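Local coordinates for protein fumarate reductase iron-sulfur subunit (Mycolicibacterium smegmatis, PDB 7D6V) that probably relays electrons from succinate oxidation through its three iron-sulfur clusters toward quinone at the membrane anchor of succinate dehydrogenase, at residues Glu141-Cys151 with Val212-Ala223. Numbering follows the deposited sequence.
Sequences EFRKCIECFLC and VCPEHIKITDNA. With SF4 (iron/sulfur cluster), chain F; F3S (Fe3-s4 cluster), chain G.
The carboxylate of E141 is gripped at both oxygens by the start of helix 219-235. OE2 takes ND2 of N222 at 2.8 Å, on its syn side but 31° out of the carboxylate plane, while OE1 receives the backbone N of K218 in a straight bond of 3.2 Å. Carboxylate and amide stand almost perpendicular, 82° apart. E141 carries its CG anti to the backbone N (chi1 -167°), which sends the acid from the end of helix 133-142 across to its partners. N222 suits its place because an amide can donate through ND2 to E141 and accept through OD1 from R210 of the membrane anchor subunit, so one side chain serves both partners.

Next to this clamp is an apolar patch. The methyl CG2 of I217 meets the ring edge of F142, 4.0 Å from CD1, while its other branch places CD1 3.8 Å from CB of C145. A branched aliphatic residue can thus fill both the helix junction and the margin of the cluster. K144 NZ adds a weak bond to the carbonyl O of E215.

The [4Fe-4S] cluster sits between the segments. C145, C148 and C151 supply one sulfur each to three irons, their CxxCxxC spacing characteristic of ferredoxin-like cluster sites, and SG of C213, followed by the usual proline, faces FE2 at 2.8 Å. P214 brings CD up to S3 of the cluster and sets CG against L150 CD1; I219 directs CD1 toward S4. N-H groups also point at thiolates: L150 N to C148 SG, and I217 N almost straight at C213 SG. Such bonds would disperse negative charge on the sulfurs and probably tune the potential of this cluster, seated between the [2Fe-2S] and [3Fe-4S] centres in the electron path.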
loop_
_atom_site.group_PDB
_atom_site.type_symbol
_atom_site.label_atom_id
_atom_site.label_comp_id
_atom_site.label_asym_id
_atom_site.label_seq_id
_atom_site.Cartn_x
_atom_site.Cartn_y
_atom_site.Cartn_z
ATOM N N GLU B 141 11.592 -0.987 -4.975
ATOM C CA GLU B 141 11.266 0.202 -4.190
ATOM C C GLU B 141 10.003 0.877 -4.710
ATOM O O GLU B 141 9.139 1.290 -3.929
ATOM C CB GLU B 141 12.425 1.190 -4.189
ATOM C CG GLU B 141 12.258 2.272 -3.137
ATOM C CD GLU B 141 12.831 3.604 -3.563
ATOM O OE1 GLU B 141 12.530 4.619 -2.903
ATOM O OE2 GLU B 141 13.588 3.635 -4.555
ATOM N N PHE B 142 9.878 1.004 -6.033
ATOM C CA PHE B 142 8.699 1.644 -6.603
ATOM C C PHE B 142 7.468 0.755 -6.534
ATOM O O PHE B 142 6.347 1.268 -6.598
ATOM C CB PHE B 142 8.957 2.047 -8.054
ATOM C CG PHE B 142 10.227 2.813 -8.255
ATOM C CD1 PHE B 142 10.612 3.793 -7.358
ATOM C CD2 PHE B 142 11.037 2.558 -9.345
ATOM C CE1 PHE B 142 11.780 4.496 -7.544
ATOM C CE2 PHE B 142 12.204 3.259 -9.535
ATOM C CZ PHE B 142 12.577 4.228 -8.635
ATOM N N ARG B 143 7.645 -0.560 -6.417
ATOM C CA ARG B 143 6.480 -1.427 -6.275
ATOM C C ARG B 143 5.840 -1.343 -4.895
ATOM O O ARG B 143 4.835 -2.022 -4.663
ATOM C CB ARG B 143 6.845 -2.880 -6.577
ATOM C CG ARG B 143 7.448 -3.113 -7.943
ATOM C CD ARG B 143 6.388 -3.241 -9.005
ATOM N NE ARG B 143 5.697 -4.523 -8.940
ATOM C CZ ARG B 143 4.632 -4.827 -9.671
ATOM N NH1 ARG B 143 4.142 -3.944 -10.524
ATOM N NH2 ARG B 143 4.058 -6.013 -9.549
ATOM N N LYS B 144 6.385 -0.541 -3.981
ATOM C CA LYS B 144 5.778 -0.326 -2.675
ATOM C C LYS B 144 4.570 0.594 -2.728
ATOM O O LYS B 144 3.896 0.762 -1.708
ATOM C CB LYS B 144 6.802 0.265 -1.703
ATOM C CG LYS B 144 7.768 -0.733 -1.105
ATOM C CD LYS B 144 9.012 -0.034 -0.593
ATOM C CE LYS B 144 8.653 1.061 0.392
ATOM N NZ LYS B 144 9.594 2.212 0.317
ATOM N N CYS B 145 4.335 1.224 -3.869
ATOM C CA CYS B 145 3.279 2.228 -3.999
ATOM C C CYS B 145 1.794 1.874 -3.859
ATOM O O CYS B 145 1.190 1.336 -4.787
ATOM C CB CYS B 145 3.477 3.009 -5.305
ATOM S SG CYS B 145 1.966 3.742 -5.974
ATOM N N ILE B 146 1.208 2.182 -2.701
ATOM C CA ILE B 146 -0.230 2.018 -2.546
ATOM C C ILE B 146 -0.882 3.187 -3.272
ATOM O O ILE B 146 -0.569 4.351 -3.005
ATOM C CB ILE B 146 -0.640 1.954 -1.064
ATOM C CG1 ILE B 146 -0.347 3.262 -0.328
ATOM C CG2 ILE B 146 0.090 0.824 -0.366
ATOM C CD1 ILE B 146 -1.139 3.446 0.933
ATOM N N GLU B 147 -1.749 2.891 -4.227
ATOM C CA GLU B 147 -2.185 3.955 -5.118
ATOM C C GLU B 147 -3.127 4.902 -4.389
ATOM O O GLU B 147 -4.340 4.894 -4.613
ATOM C CB GLU B 147 -2.832 3.364 -6.367
ATOM C CG GLU B 147 -1.817 2.801 -7.338
ATOM C CD GLU B 147 -2.451 2.181 -8.558
ATOM O OE1 GLU B 147 -3.606 1.721 -8.460
ATOM O OE2 GLU B 147 -1.795 2.155 -9.617
ATOM N N CYS B 148 -2.555 5.750 -3.541
ATOM C CA CYS B 148 -3.330 6.733 -2.794
ATOM C C CYS B 148 -3.537 7.983 -3.645
ATOM O O CYS B 148 -4.566 8.652 -3.547
ATOM C CB CYS B 148 -2.627 7.093 -1.485
ATOM S SG CYS B 148 -1.419 8.430 -1.630
ATOM N N PHE B 149 -2.549 8.291 -4.481
ATOM C CA PHE B 149 -2.607 9.452 -5.364
ATOM C C PHE B 149 -2.441 10.766 -4.614
ATOM O O PHE B 149 -2.852 11.820 -5.106
ATOM C CB PHE B 149 -3.904 9.456 -6.179
ATOM C CG PHE B 149 -4.159 8.170 -6.909
ATOM C CD1 PHE B 149 -3.173 7.600 -7.694
ATOM C CD2 PHE B 149 -5.374 7.524 -6.797
ATOM C CE1 PHE B 149 -3.400 6.418 -8.362
ATOM C CE2 PHE B 149 -5.606 6.343 -7.462
ATOM C CZ PHE B 149 -4.618 5.788 -8.247
ATOM N N LEU B 150 -1.831 10.729 -3.430
ATOM C CA LEU B 150 -1.528 11.966 -2.720
ATOM C C LEU B 150 -0.461 12.766 -3.455
ATOM O O LEU B 150 -0.501 14.002 -3.473
ATOM C CB LEU B 150 -1.087 11.659 -1.291
ATOM C CG LEU B 150 -2.175 11.206 -0.317
ATOM C CD1 LEU B 150 -1.564 10.738 0.989
ATOM C CD2 LEU B 150 -3.180 12.311 -0.072
ATOM N N CYS B 151 0.451 12.053 -4.109
ATOM C CA CYS B 151 1.496 12.689 -4.896
ATOM C C CYS B 151 0.823 13.423 -6.051
ATOM O O CYS B 151 1.132 14.582 -6.326
ATOM C CB CYS B 151 2.480 11.648 -5.429
ATOM S SG CYS B 151 1.754 10.440 -6.559
ATOM N N VAL B 212 4.907 13.939 0.467
ATOM C CA VAL B 212 3.589 13.510 0.921
ATOM C C VAL B 212 3.421 12.005 0.883
ATOM O O VAL B 212 2.384 11.501 1.335
ATOM C CB VAL B 212 2.466 14.185 0.111
ATOM C CG1 VAL B 212 2.545 15.692 0.242
ATOM C CG2 VAL B 212 2.532 13.755 -1.337
ATOM N N CYS B 213 4.379 11.284 0.314
ATOM C CA CYS B 213 4.256 9.832 0.194
ATOM C C CYS B 213 4.188 9.069 1.517
ATOM O O CYS B 213 5.152 9.072 2.284
ATOM C CB CYS B 213 5.397 9.275 -0.664
ATOM S SG CYS B 213 5.523 7.471 -0.660
ATOM N N PRO B 214 3.045 8.413 1.793
ATOM C CA PRO B 214 2.983 7.634 3.037
ATOM C C PRO B 214 3.926 6.450 3.048
ATOM O O PRO B 214 4.259 5.954 4.131
ATOM C CB PRO B 214 1.518 7.174 3.094
ATOM C CG PRO B 214 0.807 7.945 2.024
ATOM C CD PRO B 214 1.818 8.282 0.998
ATOM N N GLU B 215 4.364 5.982 1.885
ATOM C CA GLU B 215 5.272 4.853 1.785
ATOM C C GLU B 215 6.733 5.271 1.800
ATOM O O GLU B 215 7.607 4.401 1.765
ATOM C CB GLU B 215 4.974 4.056 0.514
ATOM C CG GLU B 215 3.587 3.449 0.490
ATOM C CD GLU B 215 3.281 2.657 1.741
ATOM O OE1 GLU B 215 2.251 2.936 2.385
ATOM O OE2 GLU B 215 4.072 1.755 2.083
ATOM N N HIS B 216 7.010 6.575 1.854
ATOM C CA HIS B 216 8.370 7.104 1.932
ATOM C C HIS B 216 9.214 6.661 0.741
ATOM O O HIS B 216 10.397 6.344 0.877
ATOM C CB HIS B 216 9.036 6.718 3.252
ATOM C CG HIS B 216 8.196 7.009 4.453
ATOM N ND1 HIS B 216 7.835 8.290 4.814
ATOM C CD2 HIS B 216 7.631 6.188 5.368
ATOM C CE1 HIS B 216 7.090 8.244 5.903
ATOM N NE2 HIS B 216 6.950 6.981 6.259
ATOM N N ILE B 217 8.598 6.633 -0.433
ATOM C CA ILE B 217 9.322 6.374 -1.670
ATOM C C ILE B 217 10.050 7.645 -2.084
ATOM O O ILE B 217 9.474 8.739 -2.069
ATOM C CB ILE B 217 8.365 5.895 -2.772
ATOM C CG1 ILE B 217 7.529 4.715 -2.276
ATOM C CG2 ILE B 217 9.139 5.517 -4.024
ATOM C CD1 ILE B 217 6.438 4.298 -3.227
ATOM N N LYS B 218 11.324 7.507 -2.445
ATOM C CA LYS B 218 12.138 8.636 -2.893
ATOM C C LYS B 218 11.802 8.932 -4.355
ATOM O O LYS B 218 12.569 8.655 -5.277
ATOM C CB LYS B 218 13.616 8.330 -2.715
ATOM C CG LYS B 218 14.039 8.075 -1.284
ATOM C CD LYS B 218 13.957 9.330 -0.448
ATOM C CE LYS B 218 14.380 9.050 0.979
ATOM N NZ LYS B 218 15.833 8.732 1.057
ATOM N N ILE B 219 10.617 9.514 -4.552
ATOM C CA ILE B 219 10.065 9.651 -5.898
ATOM C C ILE B 219 10.966 10.519 -6.767
ATOM O O ILE B 219 11.310 10.150 -7.895
ATOM C CB ILE B 219 8.633 10.212 -5.835
ATOM C CG1 ILE B 219 7.770 9.365 -4.899
ATOM C CG2 ILE B 219 8.028 10.279 -7.224
ATOM C CD1 ILE B 219 6.413 9.948 -4.625
ATOM N N THR B 220 11.364 11.683 -6.259
ATOM C CA THR B 220 12.145 12.606 -7.072
ATOM C C THR B 220 13.571 12.106 -7.272
ATOM O O THR B 220 14.088 12.114 -8.394
ATOM C CB THR B 220 12.145 13.993 -6.435
ATOM O OG1 THR B 220 10.807 14.346 -6.071
ATOM C CG2 THR B 220 12.677 15.025 -7.406
ATOM N N ASP B 221 14.218 11.656 -6.198
ATOM C CA ASP B 221 15.637 11.328 -6.274
ATOM C C ASP B 221 15.891 9.994 -6.965
ATOM O O ASP B 221 16.897 9.842 -7.666
ATOM C CB ASP B 221 16.249 11.320 -4.874
ATOM C CG ASP B 221 16.647 12.704 -4.404
ATOM O OD1 ASP B 221 16.378 13.684 -5.127
ATOM O OD2 ASP B 221 17.232 12.813 -3.307
ATOM N N ASN B 222 15.006 9.016 -6.784
ATOM C CA ASN B 222 15.243 7.679 -7.309
ATOM C C ASN B 222 14.527 7.400 -8.621
ATOM O O ASN B 222 14.922 6.471 -9.332
ATOM C CB ASN B 222 14.823 6.623 -6.280
ATOM C CG ASN B 222 15.845 6.444 -5.180
ATOM O OD1 ASN B 222 16.903 7.065 -5.193
ATOM N ND2 ASN B 222 15.529 5.596 -4.215
ATOM N N ALA B 223 13.495 8.166 -8.962
ATOM C CA ALA B 223 12.738 7.921 -10.183
ATOM C C ALA B 223 12.788 9.082 -11.162
ATOM O O ALA B 223 13.130 8.882 -12.331
ATOM C CB ALA B 223 11.279 7.592 -9.838
HETATM FE FE1 SF4 F . 2.091 8.722 -4.850
HETATM FE FE2 SF4 F . 3.596 7.340 -2.628
HETATM FE FE3 SF4 F . 2.002 5.714 -4.612
HETATM FE FE4 SF4 F . 0.579 7.432 -2.578
HETATM S S1 SF4 F . 2.043 5.882 -2.483
HETATM S S2 SF4 F . 0.538 7.265 -4.705
HETATM S S3 SF4 F . 2.132 8.891 -2.722
HETATM S S4 SF4 F . 3.555 7.172 -4.757
HETATM FE FE1 F3S G . 5.385 16.737 -8.513
HETATM FE FE3 F3S G . 7.634 15.780 -7.398
HETATM FE FE4 F3S G . 7.797 16.801 -9.879
HETATM S S1 F3S G . 6.183 17.209 -6.496
HETATM S S2 F3S G . 6.209 18.409 -9.868
HETATM S S3 F3S G . 6.585 14.930 -9.264
HETATM S S4 F3S G . 9.403 16.894 -8.296
#